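Local coordinates for halohydrin dehalogenase (Rhizobium radiobacter, PDB 4IY1), which probably catalyses the reversible release of halide from vicinal halohydrins to form epoxides, and can open epoxides with nucleophiles such as cyanide, at residues 128-133 with 173-178. The protein carries 37 engineered substitutions. Residues are numbered along the deposited sequence; the frame is centred on the assembly and turned at random.
Sequences IFITSA and IAPNGV. Engineered in segment 173-178: A174 (natural residue Gly), G177 (natural residue Tyr), V178 (natural residue Leu).
I173 lies beside F129 and T131 at the C-terminal ends of two neighbouring parallel strands, 126-130 and 170-175, and its backbone N and O are both used. Its N donates to F129 O at 2.8 Å, an almost straight bond (166°), while its O accepts from T131 N, also at 2.8 Å but more bent (143°). I130 sits between these two bonds as the bridge partner of I173, its CA making a CH···O contact to I173 O.

Past the end of strand 126-130 the pairing continues in altered form: A133 N donates to P175 O at 2.9 Å, approaching from above the carbonyl plane. P175 ends its strand and, though it lacks an N-H, still serves through that O; its CD, not a donor, lies 3.4 Å from T131 O, and its CG meets I130 CG2 at 4.0 Å, the two side chains nearly perpendicular. On the same face I128 CG2 touches I173 CD1. Branched isoleucines fit this buried strand pair well.

The engineered A174 places its CB 3.6 Å from the carbonyl carbon of S132, and the small CB of A133 points toward 173-178, so the chains stay close here. T131 OG1, tucked between its own backbone N and carbonyl carbon (chi1 70°), is satisfied by S153 OG of helix 143-163; S132 OG bonds to A134 N, and S132 O receives S135 OG.

The strands and that helix form a beta-alpha-beta unit of the Rossmann-like fold that halohydrin dehalogenases share with short-chain dehydrogenases/reductases. Backbone bonds thus join the strands, whereas T131 OG1 links a strand end to the helix and S132 OG is paired within its loop, meeting polar needs inside a buried core.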
loop_
_atom_site.group_PDB
_atom_site.type_symbol
_atom_site.label_atom_id
_atom_site.label_comp_id
_atom_site.label_asym_id
_atom_site.label_seq_id
_atom_site.Cartn_x
_atom_site.Cartn_y
_atom_site.Cartn_z
ATOM N N ILE B 128 -2.903 -4.392 20.294
ATOM C CA ILE B 128 -3.490 -3.378 19.411
ATOM C C ILE B 128 -2.770 -2.079 19.661
ATOM O O ILE B 128 -2.697 -1.633 20.786
ATOM C CB ILE B 128 -4.968 -3.143 19.714
ATOM C CG1 ILE B 128 -5.783 -4.351 19.340
ATOM C CG2 ILE B 128 -5.491 -1.919 18.969
ATOM C CD1 ILE B 128 -7.022 -4.529 20.200
ATOM N N PHE B 129 -2.095 -1.577 18.631
ATOM C CA PHE B 129 -1.479 -0.267 18.666
ATOM C C PHE B 129 -2.486 0.746 18.100
ATOM O O PHE B 129 -2.941 0.607 16.963
ATOM C CB PHE B 129 -0.233 -0.259 17.771
ATOM C CG PHE B 129 0.909 -1.125 18.280
ATOM C CD1 PHE B 129 2.010 -1.351 17.487
ATOM C CD2 PHE B 129 0.860 -1.716 19.542
ATOM C CE1 PHE B 129 3.069 -2.136 17.927
ATOM C CE2 PHE B 129 1.884 -2.533 19.981
ATOM C CZ PHE B 129 2.986 -2.756 19.165
ATOM N N ILE B 130 -2.714 1.835 18.817
ATOM C CA ILE B 130 -3.393 2.961 18.195
ATOM C C ILE B 130 -2.403 3.938 17.571
ATOM O O ILE B 130 -1.649 4.597 18.278
ATOM C CB ILE B 130 -4.414 3.627 19.153
ATOM C CG1 ILE B 130 -5.416 2.570 19.597
ATOM C CG2 ILE B 130 -5.188 4.719 18.418
ATOM C CD1 ILE B 130 -6.338 3.040 20.688
ATOM N N THR B 131 -2.302 3.934 16.226
ATOM C CA THR B 131 -1.315 4.811 15.565
ATOM C C THR B 131 -1.942 6.087 14.945
ATOM O O THR B 131 -2.544 6.893 15.669
ATOM C CB THR B 131 -0.416 4.022 14.571
ATOM O OG1 THR B 131 -1.188 3.608 13.439
ATOM C CG2 THR B 131 0.140 2.718 15.288
ATOM N N SER B 132 -1.816 6.266 13.627
ATOM C CA SER B 132 -2.424 7.402 12.950
ATOM C C SER B 132 -2.415 7.239 11.432
ATOM O O SER B 132 -1.445 6.710 10.868
ATOM C CB SER B 132 -1.683 8.676 13.300
ATOM O OG SER B 132 -2.139 9.736 12.490
ATOM N N ALA B 133 -3.407 7.855 10.768
ATOM C CA ALA B 133 -3.523 7.787 9.316
ATOM C C ALA B 133 -2.595 8.811 8.697
ATOM O O ALA B 133 -2.456 8.886 7.480
ATOM C CB ALA B 133 -4.962 8.020 8.877
ATOM N N ILE B 173 -4.463 0.406 14.653
ATOM C CA ILE B 173 -5.612 1.213 14.245
ATOM C C ILE B 173 -5.120 2.613 13.955
ATOM O O ILE B 173 -4.577 3.271 14.826
ATOM C CB ILE B 173 -6.713 1.278 15.328
ATOM C CG1 ILE B 173 -7.387 -0.078 15.490
ATOM C CG2 ILE B 173 -7.782 2.324 14.937
ATOM C CD1 ILE B 173 -8.250 -0.169 16.759
ATOM N N ALA B 174 -5.284 3.051 12.710
ATOM C CA ALA B 174 -4.673 4.285 12.261
ATOM C C ALA B 174 -5.798 5.323 12.012
ATOM O O ALA B 174 -6.407 5.324 10.960
ATOM C CB ALA B 174 -3.902 4.036 10.946
ATOM N N PRO B 175 -6.108 6.147 13.012
ATOM C CA PRO B 175 -7.279 7.011 12.896
ATOM C C PRO B 175 -6.985 8.355 12.265
ATOM O O PRO B 175 -5.827 8.776 12.159
ATOM C CB PRO B 175 -7.748 7.187 14.354
ATOM C CG PRO B 175 -6.821 6.347 15.190
ATOM C CD PRO B 175 -5.598 6.095 14.384
ATOM N N ASN B 176 -8.021 8.974 11.722
ATOM C CA ASN B 176 -8.016 10.435 11.551
ATOM C C ASN B 176 -9.435 10.969 11.767
ATOM O O ASN B 176 -10.394 10.298 11.420
ATOM C CB ASN B 176 -7.488 10.832 10.165
ATOM C CG ASN B 176 -7.425 12.348 9.969
ATOM O OD1 ASN B 176 -8.271 12.944 9.283
ATOM N ND2 ASN B 176 -6.420 12.976 10.559
ATOM N N GLY B 177 -9.558 12.111 12.449
ATOM C CA GLY B 177 -10.842 12.779 12.599
ATOM C C GLY B 177 -11.725 12.105 13.635
ATOM O O GLY B 177 -12.960 12.154 13.538
ATOM N N VAL B 178 -11.110 11.467 14.634
ATOM C CA VAL B 178 -11.906 10.869 15.689
ATOM C C VAL B 178 -12.121 11.888 16.805
ATOM O O VAL B 178 -11.163 12.415 17.362
ATOM C CB VAL B 178 -11.270 9.595 16.269
ATOM C CG1 VAL B 178 -12.084 9.146 17.468
ATOM C CG2 VAL B 178 -11.248 8.485 15.212
#